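Local coordinates for protein beta-L-arabinobiosidase (PDB 5MQR) that probably hydrolyses arabinose-containing side chains of plant pectin as a gut bacterial glycosidase, and may also have exo-sialidase activity, at residues Cys940-Gly944 with Ala945-Phe949; His929-Phe932 with Arg933-Val937; His715-Glu718 with Ser719-Leu722; Tyr965-Thr968 with Val969-Asp972; Tyr975-Gln978 with Met979-Tyr982. One frame throughout, in Å; residues are numbered along the deposited sequence.

Contact 1 of 5, residues Cys940-Gly944 with Ala945-Phe949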
# COMPACT_ATOMS: atom_id res chain seq x y z
N CYS A 940 5.77 -45.93 12.49
CA CYS A 940 6.16 -45.24 11.25
C CYS A 940 6.00 -46.07 9.97
O CYS A 940 7.00 -46.52 9.40
CB CYS A 940 7.58 -44.66 11.37
SG CYS A 940 7.77 -43.53 12.76
N GLU A 941 4.76 -46.21 9.53
CA GLU A 941 4.43 -47.01 8.35
C GLU A 941 4.01 -46.10 7.19
O GLU A 941 3.23 -45.17 7.40
CB GLU A 941 3.30 -48.00 8.65
CG GLU A 941 3.45 -48.79 9.94
CD GLU A 941 3.01 -48.04 11.20
OE1 GLU A 941 2.24 -47.03 11.10
OE2 GLU A 941 3.43 -48.45 12.31
N TRP A 942 4.47 -46.41 5.98
CA TRP A 942 4.25 -45.59 4.79
C TRP A 942 3.26 -46.21 3.80
O TRP A 942 3.23 -45.86 2.61
CB TRP A 942 5.59 -45.31 4.10
CG TRP A 942 6.42 -44.30 4.80
CD1 TRP A 942 7.08 -44.46 5.97
CD2 TRP A 942 6.69 -42.96 4.36
NE1 TRP A 942 7.74 -43.29 6.30
CE2 TRP A 942 7.51 -42.36 5.33
CE3 TRP A 942 6.32 -42.21 3.24
CZ2 TRP A 942 7.99 -41.06 5.21
CZ3 TRP A 942 6.77 -40.92 3.13
CH2 TRP A 942 7.60 -40.36 4.11
N ASP A 943 2.39 -47.08 4.32
CA ASP A 943 1.38 -47.76 3.51
C ASP A 943 0.02 -47.07 3.53
O ASP A 943 -1.02 -47.73 3.38
CB ASP A 943 1.27 -49.25 3.90
CG ASP A 943 0.84 -49.48 5.33
OD1 ASP A 943 0.95 -48.55 6.19
OD2 ASP A 943 0.39 -50.63 5.59
N GLY A 944 -0.00 -45.74 3.69
CA GLY A 944 -1.26 -45.01 3.56
C GLY A 944 -1.45 -43.77 4.41
O GLY A 944 -2.07 -42.82 3.95
N ALA A 945 -0.94 -43.78 5.63
CA ALA A 945 -1.09 -42.65 6.55
C ALA A 945 -0.54 -41.36 5.93
O ALA A 945 0.23 -41.42 4.97
CB ALA A 945 -0.37 -42.95 7.87
N ILE A 946 -0.91 -40.22 6.50
CA ILE A 946 -0.45 -38.92 5.99
C ILE A 946 0.90 -38.63 6.59
O ILE A 946 1.06 -38.66 7.81
CB ILE A 946 -1.44 -37.78 6.31
CG1 ILE A 946 -2.80 -38.09 5.71
CG2 ILE A 946 -0.93 -36.42 5.81
CD1 ILE A 946 -3.85 -37.04 5.97
N TRP A 947 1.88 -38.39 5.72
CA TRP A 947 3.25 -37.99 6.10
C TRP A 947 3.52 -36.60 5.49
O TRP A 947 3.51 -36.44 4.27
CB TRP A 947 4.27 -38.99 5.53
CG TRP A 947 4.41 -40.24 6.33
CD1 TRP A 947 3.63 -41.37 6.23
CD2 TRP A 947 5.38 -40.50 7.34
NE1 TRP A 947 4.04 -42.30 7.13
CE2 TRP A 947 5.12 -41.81 7.83
CE3 TRP A 947 6.43 -39.77 7.89
CZ2 TRP A 947 5.89 -42.39 8.84
CZ3 TRP A 947 7.20 -40.35 8.89
CH2 TRP A 947 6.92 -41.65 9.37
N PRO A 948 3.75 -35.58 6.34
CA PRO A 948 4.07 -34.27 5.76
C PRO A 948 5.24 -34.29 4.78
O PRO A 948 5.20 -33.54 3.80
CB PRO A 948 4.36 -33.40 7.00
CG PRO A 948 3.51 -34.02 8.08
CD PRO A 948 3.43 -35.50 7.77
N PHE A 949 6.26 -35.13 5.01
CA PHE A 949 7.36 -35.32 4.04
C PHE A 949 6.81 -35.52 2.64
O PHE A 949 7.23 -34.86 1.68
CB PHE A 949 8.20 -36.54 4.43
CG PHE A 949 9.46 -36.73 3.63
CD1 PHE A 949 9.42 -37.24 2.33
CD2 PHE A 949 10.70 -36.47 4.21
CE1 PHE A 949 10.59 -37.48 1.61
CE2 PHE A 949 11.88 -36.70 3.49
CZ PHE A 949 11.82 -37.21 2.20
O HOH W 1 0.54 -45.90 7.09

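Contact 2 of 5, residues His929-Phe932 with Arg933-Val937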
# COMPACT_ATOMS: atom_id res chain seq x y z
N HIS A 929 -6.50 -49.49 -2.24
CA HIS A 929 -5.64 -50.64 -2.31
C HIS A 929 -5.87 -51.58 -1.12
O HIS A 929 -5.91 -51.12 0.03
CB HIS A 929 -4.17 -50.25 -2.43
CG HIS A 929 -3.32 -51.36 -2.94
ND1 HIS A 929 -2.74 -52.27 -2.10
CD2 HIS A 929 -3.00 -51.74 -4.20
CE1 HIS A 929 -2.08 -53.17 -2.82
NE2 HIS A 929 -2.22 -52.86 -4.09
N PRO A 930 -6.04 -52.89 -1.39
CA PRO A 930 -6.35 -53.82 -0.28
C PRO A 930 -5.29 -53.89 0.82
O PRO A 930 -5.61 -54.25 1.94
CB PRO A 930 -6.49 -55.19 -0.98
CG PRO A 930 -6.69 -54.90 -2.44
CD PRO A 930 -6.03 -53.57 -2.70
N GLU A 931 -4.03 -53.61 0.49
CA GLU A 931 -2.98 -53.51 1.51
C GLU A 931 -2.84 -52.14 2.20
O GLU A 931 -1.89 -51.94 2.99
CB GLU A 931 -1.63 -53.94 0.93
CG GLU A 931 -1.63 -55.34 0.30
CD GLU A 931 -0.29 -55.67 -0.35
OE1 GLU A 931 0.76 -55.32 0.24
OE2 GLU A 931 -0.28 -56.28 -1.46
N PHE A 932 -3.77 -51.21 1.95
CA PHE A 932 -3.77 -49.88 2.59
C PHE A 932 -3.81 -50.03 4.10
O PHE A 932 -4.74 -50.60 4.63
CB PHE A 932 -4.97 -49.04 2.10
CG PHE A 932 -4.99 -47.63 2.65
CD1 PHE A 932 -5.64 -47.35 3.86
CD2 PHE A 932 -4.37 -46.58 1.97
CE1 PHE A 932 -5.66 -46.06 4.36
CE2 PHE A 932 -4.41 -45.28 2.48
CZ PHE A 932 -5.04 -45.02 3.67
N ARG A 933 -2.79 -49.50 4.77
CA ARG A 933 -2.65 -49.49 6.24
C ARG A 933 -2.95 -50.83 6.91
O ARG A 933 -3.75 -50.92 7.84
CB ARG A 933 -3.44 -48.33 6.85
CG ARG A 933 -2.89 -46.96 6.44
CD ARG A 933 -3.46 -45.80 7.27
NE ARG A 933 -3.04 -45.90 8.67
CZ ARG A 933 -3.70 -45.41 9.71
NH1 ARG A 933 -4.83 -44.71 9.57
NH2 ARG A 933 -3.20 -45.60 10.93
N THR A 934 -2.26 -51.85 6.42
CA THR A 934 -2.35 -53.20 6.96
C THR A 934 -1.10 -53.64 7.71
O THR A 934 -1.01 -54.80 8.09
CB THR A 934 -2.62 -54.23 5.83
OG1 THR A 934 -1.64 -54.06 4.79
CG2 THR A 934 -4.04 -54.06 5.25
N ARG A 935 -0.14 -52.74 7.95
CA ARG A 935 1.12 -53.12 8.61
C ARG A 935 1.27 -52.61 10.05
O ARG A 935 2.39 -52.49 10.54
CB ARG A 935 2.30 -52.67 7.76
CG ARG A 935 2.42 -53.43 6.46
CD ARG A 935 3.21 -52.63 5.44
NE ARG A 935 3.18 -53.27 4.13
CZ ARG A 935 2.14 -53.27 3.31
NH1 ARG A 935 0.99 -52.66 3.63
NH2 ARG A 935 2.25 -53.91 2.14
N GLY A 936 0.16 -52.37 10.73
CA GLY A 936 0.21 -51.91 12.11
C GLY A 936 0.29 -50.40 12.20
O GLY A 936 0.43 -49.71 11.19
N VAL A 937 0.15 -49.89 13.43
CA VAL A 937 0.21 -48.45 13.71
C VAL A 937 1.22 -48.16 14.81
O VAL A 937 1.61 -49.05 15.56
CB VAL A 937 -1.19 -47.85 14.08
CG1 VAL A 937 -2.19 -48.09 12.94
CG2 VAL A 937 -1.73 -48.41 15.41

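Contact 3 of 5, residues His715-Glu718 with Ser719-Leu722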
# COMPACT_ATOMS: atom_id res chain seq x y z
N HIS A 715 14.90 -29.49 3.87
CA HIS A 715 15.60 -28.49 4.70
C HIS A 715 16.09 -27.31 3.88
O HIS A 715 15.94 -26.15 4.28
CB HIS A 715 16.77 -29.07 5.50
CG HIS A 715 16.36 -30.12 6.48
ND1 HIS A 715 17.25 -31.02 7.03
CD2 HIS A 715 15.13 -30.45 6.98
CE1 HIS A 715 16.59 -31.84 7.85
NE2 HIS A 715 15.31 -31.51 7.83
N ILE A 716 16.65 -27.60 2.71
CA ILE A 716 17.20 -26.56 1.85
C ILE A 716 16.08 -25.78 1.18
O ILE A 716 16.15 -24.55 1.10
CB ILE A 716 18.17 -27.14 0.81
CG1 ILE A 716 19.38 -27.75 1.53
CG2 ILE A 716 18.61 -26.07 -0.17
CD1 ILE A 716 20.21 -28.68 0.69
N TYR A 717 15.06 -26.48 0.69
CA TYR A 717 13.93 -25.81 0.02
C TYR A 717 13.20 -24.86 0.98
O TYR A 717 12.76 -23.78 0.58
CB TYR A 717 12.95 -26.81 -0.60
CG TYR A 717 13.18 -27.15 -2.08
CD1 TYR A 717 14.18 -28.02 -2.49
CD2 TYR A 717 12.33 -26.63 -3.08
CE1 TYR A 717 14.35 -28.34 -3.83
CE2 TYR A 717 12.50 -26.94 -4.40
CZ TYR A 717 13.51 -27.79 -4.79
OH TYR A 717 13.66 -28.06 -6.14
N GLU A 718 13.08 -25.24 2.25
CA GLU A 718 12.46 -24.38 3.24
C GLU A 718 13.39 -23.26 3.68
O GLU A 718 12.98 -22.10 3.74
CB GLU A 718 12.03 -25.15 4.48
CG GLU A 718 11.08 -24.38 5.42
CD GLU A 718 9.61 -24.52 5.05
OE1 GLU A 718 9.31 -24.82 3.87
OE2 GLU A 718 8.75 -24.34 5.94
N SER A 719 14.63 -23.61 3.99
CA SER A 719 15.56 -22.67 4.59
C SER A 719 16.13 -21.65 3.61
O SER A 719 16.74 -20.68 4.04
CB SER A 719 16.70 -23.40 5.28
OG SER A 719 16.18 -24.30 6.26
N ARG A 720 15.93 -21.86 2.31
CA ARG A 720 16.49 -20.95 1.31
C ARG A 720 15.90 -19.54 1.41
O ARG A 720 16.49 -18.61 0.88
CB ARG A 720 16.36 -21.51 -0.11
CG ARG A 720 14.93 -21.57 -0.63
CD ARG A 720 14.87 -22.29 -1.97
NE ARG A 720 13.49 -22.62 -2.35
CZ ARG A 720 13.05 -22.79 -3.60
NH1 ARG A 720 13.87 -22.63 -4.63
NH2 ARG A 720 11.77 -23.10 -3.82
N TRP A 721 14.75 -19.41 2.09
CA TRP A 721 14.06 -18.12 2.27
C TRP A 721 14.53 -17.29 3.44
O TRP A 721 14.13 -16.13 3.57
CB TRP A 721 12.54 -18.34 2.35
CG TRP A 721 12.02 -19.02 1.14
CD1 TRP A 721 11.69 -20.34 1.03
CD2 TRP A 721 11.86 -18.46 -0.16
NE1 TRP A 721 11.29 -20.62 -0.24
CE2 TRP A 721 11.39 -19.48 -1.00
CE3 TRP A 721 12.05 -17.18 -0.70
CZ2 TRP A 721 11.12 -19.28 -2.35
CZ3 TRP A 721 11.78 -16.98 -2.05
CH2 TRP A 721 11.31 -18.03 -2.86
N LEU A 722 15.37 -17.87 4.30
CA LEU A 722 15.93 -17.16 5.44
C LEU A 722 16.91 -16.12 4.93
O LEU A 722 17.78 -16.43 4.12
CB LEU A 722 16.63 -18.11 6.40
CG LEU A 722 15.81 -19.23 7.02
CD1 LEU A 722 16.73 -20.09 7.87
CD2 LEU A 722 14.62 -18.71 7.82

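Contact 4 of 5, residues Tyr965-Thr968 with Val969-Asp972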
# COMPACT_ATOMS: atom_id res chain seq x y z
N TYR A 965 2.69 -26.95 -16.88
CA TYR A 965 2.08 -27.91 -17.81
C TYR A 965 0.71 -27.39 -18.26
O TYR A 965 -0.02 -26.83 -17.44
CB TYR A 965 1.95 -29.29 -17.16
CG TYR A 965 3.27 -30.01 -16.90
CD1 TYR A 965 4.16 -29.56 -15.92
CD2 TYR A 965 3.61 -31.15 -17.63
CE1 TYR A 965 5.37 -30.22 -15.69
CE2 TYR A 965 4.81 -31.81 -17.41
CZ TYR A 965 5.68 -31.34 -16.44
OH TYR A 965 6.86 -31.99 -16.23
N PRO A 966 0.36 -27.54 -19.55
CA PRO A 966 -0.98 -27.18 -20.01
C PRO A 966 -1.93 -28.29 -19.57
O PRO A 966 -1.83 -29.42 -20.00
CB PRO A 966 -0.84 -27.13 -21.53
CG PRO A 966 0.25 -28.13 -21.84
CD PRO A 966 1.14 -28.22 -20.61
N GLN A 967 -2.86 -27.95 -18.72
CA GLN A 967 -3.37 -28.87 -17.76
C GLN A 967 -4.79 -28.48 -17.46
O GLN A 967 -5.04 -27.33 -17.18
CB GLN A 967 -2.46 -28.68 -16.56
CG GLN A 967 -2.76 -29.44 -15.33
CD GLN A 967 -3.90 -28.88 -14.53
OE1 GLN A 967 -4.81 -29.61 -14.22
NE2 GLN A 967 -3.85 -27.60 -14.18
N THR A 968 -5.72 -29.42 -17.53
CA THR A 968 -7.15 -29.12 -17.32
C THR A 968 -7.77 -29.95 -16.19
O THR A 968 -8.99 -29.90 -16.00
CB THR A 968 -7.95 -29.36 -18.62
OG1 THR A 968 -7.71 -30.69 -19.07
CG2 THR A 968 -7.53 -28.37 -19.73
N VAL A 969 -6.97 -30.67 -15.42
CA VAL A 969 -7.48 -31.56 -14.39
C VAL A 969 -7.69 -30.87 -13.02
O VAL A 969 -8.67 -31.13 -12.34
CB VAL A 969 -6.57 -32.81 -14.30
CG1 VAL A 969 -6.82 -33.62 -13.03
CG2 VAL A 969 -6.80 -33.69 -15.52
N LEU A 970 -6.80 -29.98 -12.64
CA LEU A 970 -6.77 -29.39 -11.31
C LEU A 970 -7.02 -27.88 -11.36
O LEU A 970 -6.38 -27.17 -12.13
CB LEU A 970 -5.40 -29.64 -10.69
CG LEU A 970 -5.01 -31.09 -10.44
CD1 LEU A 970 -3.59 -31.14 -9.92
CD2 LEU A 970 -5.98 -31.72 -9.44
N SER A 971 -7.94 -27.40 -10.52
CA SER A 971 -8.18 -25.99 -10.34
C SER A 971 -7.39 -25.47 -9.13
O SER A 971 -6.86 -26.22 -8.32
CB SER A 971 -9.67 -25.72 -10.13
OG SER A 971 -10.14 -26.41 -8.99
N ASP A 972 -7.33 -24.15 -9.02
CA ASP A 972 -6.81 -23.50 -7.82
C ASP A 972 -7.49 -23.98 -6.52
O ASP A 972 -6.81 -24.20 -5.52
CB ASP A 972 -6.89 -21.96 -7.95
CG ASP A 972 -5.95 -21.40 -9.02
OD1 ASP A 972 -5.17 -22.18 -9.60
OD2 ASP A 972 -6.01 -20.17 -9.29

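Contact 5 of 5, residues Tyr975-Gln978 with Met979-Tyr982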
# COMPACT_ATOMS: atom_id res chain seq x y z
N TYR A 975 -5.88 -27.11 -5.19
CA TYR A 975 -4.58 -26.89 -4.56
C TYR A 975 -4.78 -26.18 -3.20
O TYR A 975 -4.18 -26.57 -2.19
CB TYR A 975 -3.62 -26.08 -5.46
CG TYR A 975 -2.35 -25.68 -4.75
CD1 TYR A 975 -1.23 -26.51 -4.72
CD2 TYR A 975 -2.28 -24.47 -4.08
CE1 TYR A 975 -0.07 -26.14 -4.03
CE2 TYR A 975 -1.14 -24.09 -3.40
CZ TYR A 975 -0.04 -24.92 -3.37
OH TYR A 975 1.08 -24.50 -2.68
N PHE A 976 -5.61 -25.14 -3.19
CA PHE A 976 -5.87 -24.38 -1.98
C PHE A 976 -6.42 -25.27 -0.89
O PHE A 976 -5.99 -25.19 0.26
CB PHE A 976 -6.88 -23.24 -2.21
CG PHE A 976 -7.08 -22.36 -1.01
CD1 PHE A 976 -8.05 -22.65 -0.06
CD2 PHE A 976 -6.26 -21.26 -0.81
CE1 PHE A 976 -8.22 -21.87 1.07
CE2 PHE A 976 -6.44 -20.44 0.30
CZ PHE A 976 -7.41 -20.75 1.25
N ARG A 977 -7.36 -26.13 -1.27
CA ARG A 977 -8.03 -27.01 -0.32
C ARG A 977 -7.04 -27.98 0.33
O ARG A 977 -7.12 -28.22 1.53
CB ARG A 977 -9.19 -27.76 -1.00
CG ARG A 977 -10.03 -28.67 -0.11
CD ARG A 977 -10.60 -27.91 1.11
NE ARG A 977 -11.39 -28.78 1.97
CZ ARG A 977 -11.69 -28.55 3.26
NH1 ARG A 977 -11.27 -27.45 3.90
NH2 ARG A 977 -12.41 -29.44 3.93
N GLN A 978 -6.09 -28.49 -0.43
CA GLN A 978 -5.09 -29.41 0.13
C GLN A 978 -4.10 -28.67 1.02
O GLN A 978 -3.68 -29.23 2.03
CB GLN A 978 -4.36 -30.20 -0.96
CG GLN A 978 -5.19 -31.31 -1.57
CD GLN A 978 -5.74 -32.28 -0.52
OE1 GLN A 978 -5.07 -32.58 0.45
NE2 GLN A 978 -6.95 -32.75 -0.70
N MSE A 979 -3.75 -27.43 0.68
CA MSE A 979 -2.98 -26.60 1.58
C MSE A 979 -3.74 -26.30 2.85
O MSE A 979 -3.15 -26.30 3.92
CB MSE A 979 -2.52 -25.29 0.93
CG MSE A 979 -1.47 -25.54 -0.14
SE MSE A 979 0.27 -25.94 0.67
CE MSE A 979 0.73 -24.16 1.39
N GLU A 980 -5.05 -26.06 2.75
CA GLU A 980 -5.89 -25.82 3.92
C GLU A 980 -5.94 -27.03 4.88
O GLU A 980 -5.84 -26.88 6.11
CB GLU A 980 -7.30 -25.43 3.48
CG GLU A 980 -8.23 -25.02 4.62
CD GLU A 980 -9.48 -24.29 4.15
OE1 GLU A 980 -10.23 -24.89 3.38
OE2 GLU A 980 -9.71 -23.12 4.55
N LEU A 981 -6.10 -28.22 4.31
CA LEU A 981 -6.08 -29.46 5.09
C LEU A 981 -4.70 -29.71 5.73
O LEU A 981 -4.63 -30.16 6.87
CB LEU A 981 -6.50 -30.64 4.21
CG LEU A 981 -7.95 -30.66 3.70
CD1 LEU A 981 -8.26 -31.88 2.80
CD2 LEU A 981 -8.92 -30.62 4.88
N TYR A 982 -3.62 -29.41 5.02
CA TYR A 982 -2.29 -29.50 5.60
C TYR A 982 -2.19 -28.56 6.82
O TYR A 982 -1.70 -28.94 7.90
CB TYR A 982 -1.23 -29.16 4.54
CG TYR A 982 0.22 -29.39 4.92
CD1 TYR A 982 0.60 -30.20 6.00
CD2 TYR A 982 1.23 -28.83 4.16
CE1 TYR A 982 1.94 -30.41 6.31
CE2 TYR A 982 2.56 -29.04 4.46
CZ TYR A 982 2.92 -29.82 5.54
OH TYR A 982 4.25 -30.01 5.82

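Contact 1 of 5, residues Cys940-Gly944 with Ala945-Phe949
The indoles of Trp-942 and Trp-947 lie face to face: their five-membered rings are 3.8 Å apart between centroids, the planes 16° from parallel. NE1 of Trp-942 is 3.3 Å from CZ2 of Trp-947, while CB of Trp-947 rests over the six-membered ring of Trp-942. At the far end of Trp-942, its edge is directed toward the face of Phe-949 (planes at 81°), and CH2 lies 3.9 Å from CB of Phe-949. Cys-940 adds CB and its sulfur at the edge of Trp-947.

NE1 of Trp-947 fixes the ring rotation, donating to Glu-941 O at 3.0 Å and 166°; the oxygen lies near the indole plane, but the donor stands above the carbonyl plane. This aromatic cluster leads into helix 948-964 of the MGH1-like glycoside hydrolase domain, with Trp-947 at its N-cap position, and the side chain of Cys-940 is about 4 Å from a bound HEPES molecule.

Further out, a water accepts from Ala-945 N at 3.0 Å and lies 2.8 Å from both Glu-941 O and Asp-943 OD1. Gly-944 suits the bend, because its backbone angles would jam a CB against the preceding carbonyl. Tyr-997 bonds the Glu-941 carboxylate and stacks on Trp-947.

Contact 2 of 5, residues His929-Phe932 with Arg933-Val937
Glu-931 O is gripped by two side chains from further along the loop. Thr-934 OG1 donates to it at 2.8 Å, standing above the carbonyl plane, and Arg-935 NH1 donates at 3.0 Å, closer to that plane and with the oxygen lying in the plane of the guanidinium. The backbone N of Thr-934 adds a weak bond to the same oxygen. Threonine can do this because its hydroxyl sits between the backbone N and the carbonyl carbon (chi1 52°), turned back toward the preceding turn, while CG2 lies near the carbonyl oxygens of Phe-932 and Pro-930.

Arg-935 also reaches the side chain of Glu-931. Its NH2 meets OE1 nearly along the C-O axis at 2.8 Å, completing a salt bridge with the two flat groups only 21° apart, so one guanidinium end holds both the main chain and the carboxylate of a single residue. The long extended chain of arginine, with its two terminal nitrogens, suits that double task.

The residues 929-932 form a type I beta turn closed by Phe-932 N to His-929 O, and His-929 ND1 accepts from Glu-931 N. Beside the turn, Arg-933 lays CG over the face of the Phe-932 ring, 4.0 Å from its centroid, while its guanidinium goes on to Glu-1000 and Asp-999.

This is a surface loop of the glycoside hydrolase domain, built without regular helix or strand. Since Arg-935 also pairs with Asp-943, its positive charge lies between two carboxylates, an arrangement that would be expected to favour the ionised state of all three groups.

Contact 3 of 5, residues His715-Glu718 with Ser719-Leu722
Residues 715-718 belong to the last part of helix 712-719, and the chain then leaves it through a type I beta turn, Ser-719 to Leu-722, closed by Leu-722 N to Ser-719 O. The helical pattern fades at this end: Ser-719 N donates to His-715 O at 2.9 Å, whereas the bond from Arg-720 N to Ile-716 O is weak, with an angle of 128°.

Side chains reinforce the ending. Ser-719 OG, anti to the carbonyl carbon (chi1 -57°), donates to His-715 O at 2.7 Å, so that this carbonyl receives hydroxyl and amide from opposite faces of its plane. A serine is short enough to turn back on its own helix in this way. Arg-720 NE takes the Tyr-717 carbonyl at 3.2 Å, in the carbonyl plane on a lone pair, supplying a donor at a helix end where backbone donors run out. The guanidinium lies between two aromatic side chains: CD2 of Tyr-717 lies 3.6 Å above one face and CZ2 of Trp-721 is over the other. Along the edge of the Trp-721 indole, CD1 approaches Glu-718 O at 3.5 Å.

The buried polar ends tie the turn to its surroundings. Arg-720 and Trp-721 NE1 both reach Asp-1023, and the Glu-718 carboxylate accepts backbone N-H groups at the start of helix 1022-1029. Arg-720 also bonds Ala-760 O of helix 754-765. From helix 666-680, Leu-679 packs on Glu-718 and Ser-719, and Trp-676 on Trp-721 and Leu-722.

Contact 4 of 5, residues Tyr965-Thr968 with Val969-Asp972
The flat amide of Gln-967 faces the main chain of Leu-970 with both its polar atoms, OE1 accepting from Leu-970 N and NE2 donating to Leu-970 O. One amide thus bonds both the N-H and the C=O of a single residue, closing a small hydrogen-bonded ring. The arrangement spans the connection between helix 948-964 and helix 972-985 in the MGH1-like glycoside hydrolase domain, with Ser-971 at the N-cap position of the second helix.

The bond to OE1 is the short one, 2.6 Å with an N-H angle of 164°, and it lies in the plane of the Gln-967 carbonyl. NE2 reaches Leu-970 O at 3.3 Å, on a lone pair, with the acceptor only 7° from the amide plane. OE1 takes a second, weak bond from Val-969 N, so two successive N-H groups converge on it. Glutamine fits because it carries an acceptor and a donor side by side; its chain turns sharply at chi2 (-77°) to bring them round to face the main chain.

Outside the loop, Gln-967 packs on Phe-961 and Met-962 of helix 948-964, and Leu-970 sends its buried side chain against Met-958 of the same helix, where an aliphatic side chain suits the apolar surroundings. Val-969, beta-branched and partly exposed, leans instead on Lys-908 and Met-911. Its CB also borders the amide, lying 3.7 Å from Gln-967 OE1, and Leu-970 CB approaches that same oxygen to 3.6 Å.

Contact 5 of 5, residues Tyr975-Gln978 with Met979-Tyr982
Tyr-975 and selenomethionine Met-979 stand one helical turn apart on helix 972-985, an alpha helix of the glycoside hydrolase domain, and their side chains lie side by side. Four regular i to i+4 backbone bonds join the segments, from Met-979, Glu-980, Leu-981 and Tyr-982 back to residues 975-978; that of Glu-980 N to Phe-976 O measures 2.8 Å.

CG of Met-979 makes a CH-pi contact over the Tyr-975 ring, 3.9 Å from its centroid, and the selenium, 5.0 Å away and oblique, adds a Met-aromatic contact. Bends at chi2 and chi3 fold the flexible chain along the ring, and Leu-1024 and Met-1025 of helix 1022-1029 and Leu-955 of helix 948-964 cover Met-979.

The charged pairs come next. Arg-977 bends at chi2 (55°), bringing NH1 to Glu-980 OE1 in a salt bridge of 2.8 Å. The planes are 88° apart, and NH1 meets OE1 from above the carboxylate plane, 42° out of it. Glu-980 OE2 turns to Gln-665, and the long, flexible arginine suits this exposed position, reaching across one turn to Glu-980. The aliphatic Leu-981 completes the group, its CD2 lying 3.7 Å above the centre of the Arg-977 guanidinium.

All five contacts lie in the MGH1-like glycoside hydrolase domain, in chain order contact 3, 2, 1, 4 and 5. Contacts 1 and 2, with centres about 11 Å apart, touch through a probable backbone bond from Arg-933 N to Asp-943 O: surface loop and aromatic cluster are parts of one long connection before helix 948-964. Contact 1 opens that helix, contact 4 joins it to helix 972-985, and contact 5 lies on the latter, about 16 Å from contact 4. Pro-948 packs on Tyr-982, so contacts 1 and 5 meet. Contact 3, about 21 Å from contact 5, ends helix 712-719, and helix 1022-1029 packs against both. The contacts thus join successive helices of what is probably a six-hairpin glycosidase fold.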